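Local coordinates for hypothetical protein SO0799 (Shewanella oneidensis, PDB 1YUD) that is of unknown function but adopts the cupin fold, assembles from two subunits, and may bind a small ligand in its barrel as other cupins do, at residues Ser35-Thr40 against Leu48-Tyr53; Thr82-Ser87 against Gly118-Gln123; Gln25-Gly30 against Asp140-Phe145; Asn13-Ile18 against Leu55-Glu60. All coordinates share one frame; numbering follows the deposited sequence.

Contact 1: Ser35-Thr40 against Leu48-Tyr53; sequences SYRSET and LWSSIY
S35 and Y36 both face S51, a classic beta bulge in the hairpin that joins strands 31-37 and 50-57, antiparallel neighbours in the larger sheet of this cupin. O of S51 takes N of S35 at 2.7 Å in a nearly straight bond, while N of Y36 reaches the same oxygen only weakly. O of Y36 in turn accepts N of S51 at 2.9 Å. Closer to the loop the packing becomes dense around the indole of W49. Its CG stands between the backbone N and the carbonyl carbon (chi1 63°), which brings the ring back over the partner strand. CB of S38 sits over the five-membered ring, 3.2 Å from its centroid, in a CH-pi contact, and O of R37 lies over the same face. At the far end of the indole, CH2 meets CB of Y36 at 3.7 Å. OG of S38 is close to NE1 of W49, but the angle is too poor for a bond. R37 makes the looser, exposed side: its chain folds at chi2 and chi3, so that CB of S50 lies at the edge of the guanidinium, close to NE. The hydroxyls of S35 and S51 lie 3.3 Å apart, OG to OG, and both bond OE1 of Q108 of the second subunit, which therefore closes on the bulge. Toward the loop, T40 and L48 lie side by side with CB of T40 3.6 Å from CD2 of L48, and N of L48 bonds O of T40 at 3.0 Å.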
loop_
_atom_site.group_PDB
_atom_site.type_symbol
_atom_site.label_atom_id
_atom_site.label_comp_id
_atom_site.label_asym_id
_atom_site.label_seq_id
_atom_site.Cartn_x
_atom_site.Cartn_y
_atom_site.Cartn_z
ATOM N N SER A 35 -3.695 10.067 2.995
ATOM C CA SER A 35 -3.447 9.366 4.244
ATOM C C SER A 35 -2.232 10.019 4.875
ATOM O O SER A 35 -2.319 10.592 5.956
ATOM C CB SER A 35 -3.162 7.898 3.949
ATOM O OG SER A 35 -3.644 7.572 2.650
ATOM N N TYR A 36 -1.096 9.929 4.187
ATOM C CA TYR A 36 0.144 10.529 4.670
ATOM C C TYR A 36 0.962 11.048 3.507
ATOM O O TYR A 36 0.823 10.577 2.377
ATOM C CB TYR A 36 1.006 9.515 5.418
ATOM C CG TYR A 36 0.340 8.824 6.572
ATOM C CD1 TYR A 36 -0.562 7.788 6.360
ATOM C CD2 TYR A 36 0.605 9.211 7.878
ATOM C CE1 TYR A 36 -1.191 7.150 7.434
ATOM C CE2 TYR A 36 -0.015 8.592 8.952
ATOM C CZ TYR A 36 -0.919 7.563 8.728
ATOM O OH TYR A 36 -1.592 6.988 9.790
ATOM N N ARG A 37 1.802 12.037 3.788
ATOM C CA ARG A 37 2.703 12.589 2.780
ATOM C C ARG A 37 4.052 12.353 3.451
ATOM O O ARG A 37 4.109 12.067 4.650
ATOM C CB ARG A 37 2.508 14.103 2.566
ATOM C CG ARG A 37 1.074 14.608 2.324
ATOM C CD ARG A 37 0.425 14.082 1.042
ATOM N NE ARG A 37 1.196 14.336 -0.185
ATOM C CZ ARG A 37 1.688 15.515 -0.553
ATOM N NH1 ARG A 37 1.501 16.577 0.215
ATOM N NH2 ARG A 37 2.359 15.635 -1.694
ATOM N N SER A 38 5.135 12.455 2.700
ATOM C CA SER A 38 6.442 12.236 3.295
ATOM C C SER A 38 6.999 13.570 3.758
ATOM O O SER A 38 7.047 14.527 2.980
ATOM C CB SER A 38 7.390 11.604 2.280
ATOM O OG SER A 38 8.574 11.165 2.920
ATOM N N GLU A 39 7.411 13.644 5.020
ATOM C CA GLU A 39 7.957 14.885 5.544
ATOM C C GLU A 39 9.332 15.192 4.968
ATOM O O GLU A 39 9.893 16.252 5.225
ATOM C CB GLU A 39 7.995 14.851 7.075
ATOM C CG GLU A 39 6.622 15.071 7.715
ATOM C CD GLU A 39 6.662 15.141 9.241
ATOM O OE1 GLU A 39 5.580 15.249 9.858
ATOM O OE2 GLU A 39 7.767 15.087 9.830
ATOM N N THR A 40 9.861 14.269 4.171
ATOM C CA THR A 40 11.165 14.444 3.528
ATOM C C THR A 40 10.963 14.943 2.097
ATOM O O THR A 40 10.047 14.511 1.397
ATOM C CB THR A 40 11.955 13.122 3.478
ATOM O OG1 THR A 40 12.186 12.649 4.809
ATOM C CG2 THR A 40 13.277 13.326 2.791
ATOM N N LEU A 48 9.058 13.405 -1.181
ATOM C CA LEU A 48 9.568 12.055 -1.378
ATOM C C LEU A 48 8.443 11.087 -1.776
ATOM O O LEU A 48 8.633 10.237 -2.645
ATOM C CB LEU A 48 10.261 11.582 -0.095
ATOM C CG LEU A 48 11.446 10.614 -0.183
ATOM C CD1 LEU A 48 12.518 11.188 -1.099
ATOM C CD2 LEU A 48 12.022 10.384 1.214
ATOM N N TRP A 49 7.281 11.207 -1.132
ATOM C CA TRP A 49 6.138 10.350 -1.451
ATOM C C TRP A 49 4.798 10.833 -0.877
ATOM O O TRP A 49 4.729 11.825 -0.150
ATOM C CB TRP A 49 6.395 8.905 -1.009
ATOM C CG TRP A 49 6.585 8.685 0.469
ATOM C CD1 TRP A 49 7.767 8.536 1.126
ATOM C CD2 TRP A 49 5.559 8.566 1.463
ATOM N NE1 TRP A 49 7.549 8.326 2.464
ATOM C CE2 TRP A 49 6.200 8.340 2.703
ATOM C CE3 TRP A 49 4.155 8.626 1.429
ATOM C CZ2 TRP A 49 5.496 8.176 3.899
ATOM C CZ3 TRP A 49 3.450 8.462 2.619
ATOM C CH2 TRP A 49 4.127 8.240 3.839
ATOM N N SER A 50 3.734 10.117 -1.226
ATOM C CA SER A 50 2.382 10.436 -0.778
ATOM C C SER A 50 1.437 9.240 -0.956
ATOM O O SER A 50 1.559 8.479 -1.909
ATOM C CB SER A 50 1.843 11.628 -1.574
ATOM O OG SER A 50 1.852 11.381 -2.966
ATOM N N SER A 51 0.503 9.068 -0.032
ATOM C CA SER A 51 -0.465 7.983 -0.130
ATOM C C SER A 51 -1.862 8.546 0.106
ATOM O O SER A 51 -2.042 9.476 0.884
ATOM C CB SER A 51 -0.183 6.901 0.913
ATOM O OG SER A 51 -1.267 5.986 1.002
ATOM N N ILE A 52 -2.847 7.983 -0.576
ATOM C CA ILE A 52 -4.219 8.423 -0.434
ATOM C C ILE A 52 -5.074 7.183 -0.444
ATOM O O ILE A 52 -4.650 6.126 -0.915
ATOM C CB ILE A 52 -4.685 9.268 -1.621
ATOM C CG1 ILE A 52 -4.802 8.373 -2.852
ATOM C CG2 ILE A 52 -3.722 10.405 -1.876
ATOM C CD1 ILE A 52 -5.365 9.057 -4.071
ATOM N N TYR A 53 -6.276 7.299 0.095
ATOM C CA TYR A 53 -7.191 6.187 0.068
ATOM C C TYR A 53 -7.881 6.442 -1.278
ATOM O O TYR A 53 -7.653 7.487 -1.891
ATOM C CB TYR A 53 -8.171 6.316 1.215
ATOM C CG TYR A 53 -7.639 5.891 2.557
ATOM C CD1 TYR A 53 -7.563 4.540 2.891
ATOM C CD2 TYR A 53 -7.283 6.825 3.525
ATOM C CE1 TYR A 53 -7.156 4.125 4.161
ATOM C CE2 TYR A 53 -6.876 6.421 4.801
ATOM C CZ TYR A 53 -6.820 5.074 5.109
ATOM O OH TYR A 53 -6.473 4.647 6.368
#

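Contact 2: Thr82-Ser87 against Gly118-Gln123; sequences TIYMIS and GSAMNQ
Y84 lays one edge of its ring along the partner strand: CD1 comes 3.8 Å from O of G118, which lies in the ring plane, and CE1 reaches CB of A120 at 4.3 Å. One face of the same ring is taken by CG2 of T82, two residues earlier on its own strand. The backbones of Y84 and G118 bond each other both ways, N of Y84 to O of G118 and N of G118 to O of Y84, each at 2.9 Å. This hydrogen-bonded pair joins strands 81-86 and 116-121, antiparallel neighbours in the smaller, mixed sheet of the cupin barrel. One step along, I83 and S119 form a non-hydrogen-bonded pair on the other face, with CD1 of I83 packed against the serine hydroxyl. S119 carries OG anti to its own N (chi1 176°), and from there OG donates to O of T82 at 2.9 Å, well above the carbonyl plane. That oxygen also receives a weak bond from N of A120. With an alanine in place of S119, O of T82 is likely to be left with the weak amide of A120 as its remaining bond across the pair. Past the strand end, N122 crosses T82 at about a right angle; its ND2 gives OG1 of T82 a bent, weak bond at 2.7 Å, while OD1 is held by the hydroxyl of S80.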
loop_
_atom_site.group_PDB
_atom_site.type_symbol
_atom_site.label_atom_id
_atom_site.label_comp_id
_atom_site.label_asym_id
_atom_site.label_seq_id
_atom_site.Cartn_x
_atom_site.Cartn_y
_atom_site.Cartn_z
ATOM N N THR A 82 -9.445 -3.451 -12.219
ATOM C CA THR A 82 -8.784 -3.792 -13.461
ATOM C C THR A 82 -8.147 -2.526 -13.950
ATOM O O THR A 82 -8.825 -1.533 -14.183
ATOM C CB THR A 82 -9.775 -4.304 -14.498
ATOM O OG1 THR A 82 -10.430 -5.464 -13.976
ATOM C CG2 THR A 82 -9.061 -4.675 -15.787
ATOM N N ILE A 83 -6.830 -2.550 -14.076
ATOM C CA ILE A 83 -6.126 -1.368 -14.522
ATOM C C ILE A 83 -5.938 -1.436 -16.021
ATOM O O ILE A 83 -5.247 -2.313 -16.533
ATOM C CB ILE A 83 -4.749 -1.261 -13.860
ATOM C CG1 ILE A 83 -4.853 -1.608 -12.369
ATOM C CG2 ILE A 83 -4.194 0.129 -14.062
ATOM C CD1 ILE A 83 -5.578 -0.591 -11.549
ATOM N N TYR A 84 -6.570 -0.515 -16.730
ATOM C CA TYR A 84 -6.441 -0.469 -18.167
ATOM C C TYR A 84 -5.378 0.584 -18.435
ATOM O O TYR A 84 -5.524 1.740 -18.044
ATOM C CB TYR A 84 -7.777 -0.086 -18.811
ATOM C CG TYR A 84 -8.934 -0.991 -18.428
ATOM C CD1 TYR A 84 -9.498 -0.928 -17.164
ATOM C CD2 TYR A 84 -9.457 -1.910 -19.334
ATOM C CE1 TYR A 84 -10.557 -1.752 -16.803
ATOM C CE2 TYR A 84 -10.517 -2.742 -18.987
ATOM C CZ TYR A 84 -11.069 -2.660 -17.713
ATOM O OH TYR A 84 -12.142 -3.472 -17.351
HETATM N N MSE A 85 -4.294 0.170 -19.082
HETATM C CA MSE A 85 -3.189 1.071 -19.388
HETATM C C MSE A 85 -2.923 1.110 -20.883
HETATM O O MSE A 85 -3.023 0.090 -21.563
HETATM C CB MSE A 85 -1.922 0.605 -18.660
HETATM C CG MSE A 85 -2.035 0.582 -17.137
HETATM SE SE MSE A 85 -0.959 -0.822 -16.337
HETATM C CE MSE A 85 0.714 -0.292 -17.153
ATOM N N ILE A 86 -2.572 2.291 -21.380
ATOM C CA ILE A 86 -2.279 2.493 -22.792
ATOM C C ILE A 86 -0.877 3.105 -22.947
ATOM O O ILE A 86 -0.656 4.275 -22.596
ATOM C CB ILE A 86 -3.346 3.431 -23.432
ATOM C CG1 ILE A 86 -4.729 2.775 -23.354
ATOM C CG2 ILE A 86 -2.991 3.736 -24.879
ATOM C CD1 ILE A 86 -5.871 3.677 -23.753
ATOM N N SER A 87 0.065 2.310 -23.465
ATOM C CA SER A 87 1.450 2.764 -23.653
ATOM C C SER A 87 1.492 3.971 -24.570
ATOM O O SER A 87 0.586 4.182 -25.370
ATOM C CB SER A 87 2.335 1.637 -24.242
ATOM O OG SER A 87 2.228 1.499 -25.659
ATOM N N GLY A 118 -6.582 3.946 -16.433
ATOM C CA GLY A 118 -7.820 4.121 -15.706
ATOM C C GLY A 118 -8.203 2.782 -15.106
ATOM O O GLY A 118 -7.512 1.792 -15.314
ATOM N N SER A 119 -9.297 2.726 -14.360
ATOM C CA SER A 119 -9.693 1.466 -13.763
ATOM C C SER A 119 -11.175 1.394 -13.426
ATOM O O SER A 119 -11.808 2.391 -13.094
ATOM C CB SER A 119 -8.880 1.212 -12.500
ATOM O OG SER A 119 -9.315 0.030 -11.844
ATOM N N ALA A 120 -11.712 0.187 -13.509
ATOM C CA ALA A 120 -13.101 -0.060 -13.193
ATOM C C ALA A 120 -13.099 -1.224 -12.221
ATOM O O ALA A 120 -12.064 -1.845 -12.009
ATOM C CB ALA A 120 -13.871 -0.423 -14.460
HETATM N N MSE A 121 -14.241 -1.514 -11.612
HETATM C CA MSE A 121 -14.304 -2.642 -10.699
HETATM C C MSE A 121 -14.559 -3.841 -11.599
HETATM O O MSE A 121 -14.633 -3.686 -12.814
HETATM C CB MSE A 121 -15.458 -2.483 -9.713
HETATM C CG MSE A 121 -15.463 -1.181 -8.940
HETATM SE SE MSE A 121 -16.572 -1.365 -7.363
HETATM C CE MSE A 121 -18.310 -1.447 -8.220
ATOM N N ASN A 122 -14.693 -5.027 -11.019
ATOM C CA ASN A 122 -14.965 -6.221 -11.817
ATOM C C ASN A 122 -16.385 -6.741 -11.564
ATOM O O ASN A 122 -16.975 -7.412 -12.412
ATOM C CB ASN A 122 -13.922 -7.310 -11.518
ATOM C CG ASN A 122 -12.661 -7.171 -12.376
ATOM O OD1 ASN A 122 -11.564 -7.506 -11.940
ATOM N ND2 ASN A 122 -12.823 -6.697 -13.604
ATOM N N GLN A 123 -16.917 -6.415 -10.389
ATOM C CA GLN A 123 -18.264 -6.799 -9.970
ATOM C C GLN A 123 -18.889 -5.582 -9.302
ATOM O O GLN A 123 -18.173 -4.656 -8.918
ATOM C CB GLN A 123 -18.220 -7.944 -8.953
ATOM C CG GLN A 123 -17.843 -9.310 -9.518
ATOM C CD GLN A 123 -18.846 -9.833 -10.538
ATOM O OE1 GLN A 123 -18.945 -9.309 -11.650
ATOM N NE2 GLN A 123 -19.600 -10.868 -10.159
#

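Contact 3: Gln25-Gly30 against Asp140-Phe145; sequences QHVEGG and DDFELF
V27 and F142 come from opposite directions, CG1 of V27 standing 3.9 Å from CE2 of the F142 ring. E28 approaches the same phenyl obliquely, and its carboxylate lies nearly flush with it, the two planes only 20° apart. OE2 therefore arrives at the edge of the ring, beside CE1, rather than over a face. Two torsions set this up: E28 holds CG between its backbone N and carbonyl carbon (chi1 83°), and F142 carries CG anti to N (chi1 -177°), sending the ring across to the other loop. L144 fills in beside them, CD1 against CB of E28 at 3.8 Å and CD2 against O of V27 at 3.4 Å. V27 and E28 are the middle residues of a type I turn, closed by N of G29 bonding O of H26. H65 meets the F142 ring, and ND1 of H63 hydrogen-bonds O of E28; the H63 and H65 pair recalls the HxH of cupin motif 1, so this contact probably borders the equivalent pocket. Replacing F142 by an alanine would probably open a gap between the two loops, taking from CG1 of V27 the ring it rests against. The loops meet by packing alone; OE1 of E28 has a weak bond to OG of S62, and the edge-on, nearly coplanar placement of the carboxylate may let OE2 face the slightly positive ring hydrogens.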
loop_
_atom_site.group_PDB
_atom_site.type_symbol
_atom_site.label_atom_id
_atom_site.label_comp_id
_atom_site.label_asym_id
_atom_site.label_seq_id
_atom_site.Cartn_x
_atom_site.Cartn_y
_atom_site.Cartn_z
ATOM N N GLN A 25 -14.858 13.428 -3.430
ATOM C CA GLN A 25 -14.719 13.155 -4.863
ATOM C C GLN A 25 -13.364 13.569 -5.426
ATOM O O GLN A 25 -12.790 14.572 -5.011
ATOM C CB GLN A 25 -15.825 13.884 -5.636
ATOM C CG GLN A 25 -17.221 13.631 -5.092
ATOM C CD GLN A 25 -18.100 14.875 -5.117
ATOM O OE1 GLN A 25 -19.192 14.885 -4.537
ATOM N NE2 GLN A 25 -17.629 15.932 -5.789
ATOM N N HIS A 26 -12.859 12.788 -6.375
ATOM C CA HIS A 26 -11.580 13.088 -7.007
ATOM C C HIS A 26 -11.891 13.601 -8.405
ATOM O O HIS A 26 -12.811 13.110 -9.053
ATOM C CB HIS A 26 -10.709 11.833 -7.102
ATOM C CG HIS A 26 -9.272 12.126 -7.398
ATOM N ND1 HIS A 26 -8.461 11.259 -8.098
ATOM C CD2 HIS A 26 -8.498 13.190 -7.079
ATOM C CE1 HIS A 26 -7.250 11.779 -8.200
ATOM N NE2 HIS A 26 -7.247 12.950 -7.591
ATOM N N VAL A 27 -11.133 14.581 -8.878
ATOM C CA VAL A 27 -11.400 15.144 -10.194
ATOM C C VAL A 27 -11.447 14.101 -11.296
ATOM O O VAL A 27 -12.132 14.287 -12.303
ATOM C CB VAL A 27 -10.358 16.212 -10.574
ATOM C CG1 VAL A 27 -8.992 15.586 -10.713
ATOM C CG2 VAL A 27 -10.762 16.887 -11.867
ATOM N N GLU A 28 -10.731 13.001 -11.100
ATOM C CA GLU A 28 -10.677 11.934 -12.098
ATOM C C GLU A 28 -11.789 10.923 -11.883
ATOM O O GLU A 28 -11.929 9.981 -12.645
ATOM C CB GLU A 28 -9.326 11.207 -12.023
ATOM C CG GLU A 28 -9.258 10.124 -10.930
ATOM C CD GLU A 28 -7.844 9.609 -10.659
ATOM O OE1 GLU A 28 -7.706 8.507 -10.078
ATOM O OE2 GLU A 28 -6.871 10.314 -11.013
ATOM N N GLY A 29 -12.574 11.123 -10.836
ATOM C CA GLY A 29 -13.642 10.189 -10.524
ATOM C C GLY A 29 -13.380 9.520 -9.184
ATOM O O GLY A 29 -12.342 9.755 -8.552
ATOM N N GLY A 30 -14.318 8.688 -8.744
ATOM C CA GLY A 30 -14.161 7.996 -7.475
ATOM C C GLY A 30 -14.064 8.900 -6.257
ATOM O O GLY A 30 -14.358 10.098 -6.320
ATOM N N ASP A 140 0.598 19.015 -10.901
ATOM C CA ASP A 140 1.347 19.328 -12.110
ATOM C C ASP A 140 1.694 17.991 -12.745
ATOM O O ASP A 140 1.907 17.904 -13.955
ATOM C CB ASP A 140 2.647 20.053 -11.774
ATOM C CG ASP A 140 2.458 21.156 -10.768
ATOM O OD1 ASP A 140 2.014 20.855 -9.640
ATOM O OD2 ASP A 140 2.762 22.322 -11.096
ATOM N N ASP A 141 1.763 16.957 -11.907
ATOM C CA ASP A 141 2.091 15.610 -12.354
ATOM C C ASP A 141 0.841 14.841 -12.761
ATOM O O ASP A 141 0.891 13.630 -12.992
ATOM C CB ASP A 141 2.807 14.841 -11.242
ATOM C CG ASP A 141 4.001 15.588 -10.694
ATOM O OD1 ASP A 141 4.808 16.097 -11.502
ATOM O OD2 ASP A 141 4.136 15.662 -9.454
ATOM N N PHE A 142 -0.277 15.551 -12.856
ATOM C CA PHE A 142 -1.545 14.940 -13.222
ATOM C C PHE A 142 -1.986 15.425 -14.602
ATOM O O PHE A 142 -1.447 16.402 -15.122
ATOM C CB PHE A 142 -2.600 15.313 -12.173
ATOM C CG PHE A 142 -3.944 14.686 -12.404
ATOM C CD1 PHE A 142 -4.192 13.383 -12.009
ATOM C CD2 PHE A 142 -4.956 15.400 -13.034
ATOM C CE1 PHE A 142 -5.427 12.794 -12.237
ATOM C CE2 PHE A 142 -6.195 14.823 -13.269
ATOM C CZ PHE A 142 -6.429 13.516 -12.868
ATOM N N GLU A 143 -2.957 14.731 -15.193
ATOM C CA GLU A 143 -3.498 15.112 -16.495
ATOM C C GLU A 143 -4.675 14.230 -16.901
ATOM O O GLU A 143 -4.493 13.069 -17.272
ATOM C CB GLU A 143 -2.418 15.064 -17.578
ATOM C CG GLU A 143 -2.880 15.666 -18.896
ATOM C CD GLU A 143 -1.742 15.918 -19.869
ATOM O OE1 GLU A 143 -1.997 16.538 -20.928
ATOM O OE2 GLU A 143 -0.599 15.496 -19.575
ATOM N N LEU A 144 -5.881 14.786 -16.825
ATOM C CA LEU A 144 -7.095 14.055 -17.180
ATOM C C LEU A 144 -7.334 14.225 -18.683
ATOM O O LEU A 144 -6.960 15.248 -19.249
ATOM C CB LEU A 144 -8.271 14.604 -16.366
ATOM C CG LEU A 144 -9.526 13.742 -16.201
ATOM C CD1 LEU A 144 -9.138 12.383 -15.647
ATOM C CD2 LEU A 144 -10.522 14.432 -15.269
ATOM N N PHE A 145 -7.946 13.233 -19.331
ATOM C CA PHE A 145 -8.180 13.304 -20.780
ATOM C C PHE A 145 -9.631 13.197 -21.256
ATOM O O PHE A 145 -10.430 12.435 -20.708
ATOM C CB PHE A 145 -7.350 12.237 -21.499
ATOM C CG PHE A 145 -5.870 12.479 -21.437
ATOM C CD1 PHE A 145 -5.160 12.269 -20.257
ATOM C CD2 PHE A 145 -5.187 12.946 -22.550
ATOM C CE1 PHE A 145 -3.786 12.525 -20.193
ATOM C CE2 PHE A 145 -3.818 13.205 -22.498
ATOM C CZ PHE A 145 -3.120 12.993 -21.317
#

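Contact 4: Asn13-Ile18 against Leu55-Glu60; sequences NADDFI and LLRTGE
O of N13 is gripped by two backbone amides of the first helical turn: N of D16 at 2.8 Å and, more weakly, N of F17, the residue whose CB packs on L55. These bonds start helix 14-20, which packs over the end of strand 50-57, the short axes 9.5 Å apart and at 151°, roughly antiparallel. L55 is the central wedge. With CG anti to its backbone N (chi1 -176°), it lifts its two methyls toward the helix, CD1 meeting CB of F17 at 3.6 Å and CD2 reaching CB of A14 at 3.9 Å. CG2 of I18, one turn after A14, touches the same CD2 at 4.2 Å. A14 also receives R57, whose CG and CD run alongside its CB, the nearer approach being 3.4 Å to CG. The chain of R57 then bends at chi3 and carries the guanidinium toward D15, with OD1 of D15 at its edge but 4.4 Å from NH2, beyond a salt bridge. F31 of the next strand packs on L55, I18 and R57, and the ring of F17 leads away to L128 and to L101 of the second subunit. Apolar packing of methyl and methylene groups thus joins helix to sheet in this corner of the cupin fold, and the opposite charges of D15 and R57 would add at most a mild attraction at its outer rim.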
loop_
_atom_site.group_PDB
_atom_site.type_symbol
_atom_site.label_atom_id
_atom_site.label_comp_id
_atom_site.label_asym_id
_atom_site.label_seq_id
_atom_site.Cartn_x
_atom_site.Cartn_y
_atom_site.Cartn_z
ATOM N N ASN A 13 -19.905 -1.135 3.980
ATOM C CA ASN A 13 -20.153 -0.737 2.603
ATOM C C ASN A 13 -19.468 0.587 2.300
ATOM O O ASN A 13 -18.986 1.266 3.202
ATOM C CB ASN A 13 -21.650 -0.616 2.334
ATOM C CG ASN A 13 -22.016 -1.053 0.928
ATOM O OD1 ASN A 13 -21.940 -2.239 0.599
ATOM N ND2 ASN A 13 -22.399 -0.097 0.086
ATOM N N ALA A 14 -19.438 0.950 1.024
ATOM C CA ALA A 14 -18.792 2.178 0.585
ATOM C C ALA A 14 -19.160 3.411 1.408
ATOM O O ALA A 14 -18.371 4.348 1.526
ATOM C CB ALA A 14 -19.103 2.419 -0.879
ATOM N N ASP A 15 -20.353 3.413 1.987
ATOM C CA ASP A 15 -20.795 4.555 2.775
ATOM C C ASP A 15 -20.015 4.702 4.071
ATOM O O ASP A 15 -19.735 5.817 4.515
ATOM C CB ASP A 15 -22.291 4.436 3.064
ATOM C CG ASP A 15 -23.124 4.446 1.797
ATOM O OD1 ASP A 15 -22.999 5.414 1.016
ATOM O OD2 ASP A 15 -23.897 3.490 1.581
ATOM N N ASP A 16 -19.663 3.570 4.671
ATOM C CA ASP A 16 -18.906 3.559 5.917
ATOM C C ASP A 16 -17.509 4.092 5.681
ATOM O O ASP A 16 -17.001 4.907 6.455
ATOM C CB ASP A 16 -18.807 2.137 6.464
ATOM C CG ASP A 16 -20.153 1.563 6.823
ATOM O OD1 ASP A 16 -21.081 1.658 5.995
ATOM O OD2 ASP A 16 -20.281 1.014 7.935
ATOM N N PHE A 17 -16.895 3.621 4.599
ATOM C CA PHE A 17 -15.545 4.029 4.238
ATOM C C PHE A 17 -15.444 5.501 3.899
ATOM O O PHE A 17 -14.613 6.210 4.464
ATOM C CB PHE A 17 -15.022 3.181 3.072
ATOM C CG PHE A 17 -14.516 1.833 3.497
ATOM C CD1 PHE A 17 -15.088 0.666 3.005
ATOM C CD2 PHE A 17 -13.488 1.735 4.432
ATOM C CE1 PHE A 17 -14.647 -0.584 3.443
ATOM C CE2 PHE A 17 -13.039 0.492 4.877
ATOM C CZ PHE A 17 -13.622 -0.667 4.380
ATOM N N ILE A 18 -16.283 5.971 2.983
ATOM C CA ILE A 18 -16.223 7.377 2.619
ATOM C C ILE A 18 -16.400 8.248 3.865
ATOM O O ILE A 18 -15.781 9.311 3.980
ATOM C CB ILE A 18 -17.291 7.740 1.545
ATOM C CG1 ILE A 18 -18.695 7.427 2.054
ATOM C CG2 ILE A 18 -17.035 6.973 0.278
ATOM C CD1 ILE A 18 -19.345 8.581 2.811
ATOM N N LEU A 55 -11.699 5.110 -3.169
ATOM C CA LEU A 55 -12.818 4.196 -3.259
ATOM C C LEU A 55 -13.566 4.222 -4.579
ATOM O O LEU A 55 -13.565 5.218 -5.293
ATOM C CB LEU A 55 -13.771 4.465 -2.096
ATOM C CG LEU A 55 -14.950 3.509 -2.008
ATOM C CD1 LEU A 55 -15.217 3.166 -0.553
ATOM C CD2 LEU A 55 -16.157 4.134 -2.698
ATOM N N LEU A 56 -14.204 3.103 -4.896
ATOM C CA LEU A 56 -14.957 2.988 -6.133
ATOM C C LEU A 56 -16.293 2.282 -5.900
ATOM O O LEU A 56 -16.335 1.189 -5.313
ATOM C CB LEU A 56 -14.146 2.205 -7.159
ATOM C CG LEU A 56 -14.105 2.797 -8.560
ATOM C CD1 LEU A 56 -13.187 4.022 -8.582
ATOM C CD2 LEU A 56 -13.609 1.737 -9.526
ATOM N N ARG A 57 -17.376 2.918 -6.352
ATOM C CA ARG A 57 -18.723 2.356 -6.238
ATOM C C ARG A 57 -19.254 2.049 -7.628
ATOM O O ARG A 57 -18.801 2.623 -8.618
ATOM C CB ARG A 57 -19.679 3.329 -5.557
ATOM C CG ARG A 57 -19.402 3.577 -4.093
ATOM C CD ARG A 57 -20.396 4.579 -3.515
ATOM N NE ARG A 57 -20.598 5.715 -4.413
ATOM C CZ ARG A 57 -21.191 6.853 -4.064
ATOM N NH1 ARG A 57 -21.333 7.827 -4.959
ATOM N NH2 ARG A 57 -21.626 7.021 -2.818
ATOM N N THR A 58 -20.235 1.155 -7.678
ATOM C CA THR A 58 -20.860 0.718 -8.924
ATOM C C THR A 58 -21.145 1.791 -9.975
ATOM O O THR A 58 -21.355 1.467 -11.147
ATOM C CB THR A 58 -22.166 -0.025 -8.651
ATOM O OG1 THR A 58 -21.929 -1.074 -7.706
ATOM C CG2 THR A 58 -22.687 -0.633 -9.928
ATOM N N GLY A 59 -21.155 3.058 -9.575
ATOM C CA GLY A 59 -21.406 4.110 -10.545
ATOM C C GLY A 59 -20.139 4.848 -10.944
ATOM O O GLY A 59 -20.122 5.634 -11.899
ATOM N N GLU A 60 -19.063 4.583 -10.213
ATOM C CA GLU A 60 -17.793 5.244 -10.471
ATOM C C GLU A 60 -16.702 4.361 -11.104
ATOM O O GLU A 60 -16.632 3.146 -10.878
ATOM C CB GLU A 60 -17.270 5.858 -9.157
ATOM C CG GLU A 60 -18.059 7.062 -8.642
ATOM C CD GLU A 60 -17.743 8.340 -9.411
ATOM O OE1 GLU A 60 -17.807 8.311 -10.663
ATOM O OE2 GLU A 60 -17.433 9.376 -8.773
#

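How the contacts relate
Contacts 1 and 4 use the two ends of strand 50-57, the bulge near its start and the helix packing near its finish, their centres 22 Å apart. Contact 2 belongs to the other sheet, its centre 24 Å from that of contact 1 on the opposite side of the chain's centre. The sheets meet between contacts 2 and 4, where SE of selenomethionine M121 lies 3.3 Å from O of L56. Contact 3 touches contact 4 where N of G30 lies 3.2 Å from OE2 of E60. Lying beside H63 and H65, contact 3 is probably the one nearest a cupin-type pocket, whereas contacts 1 and 4, unlike 2 and 3, touch the second subunit.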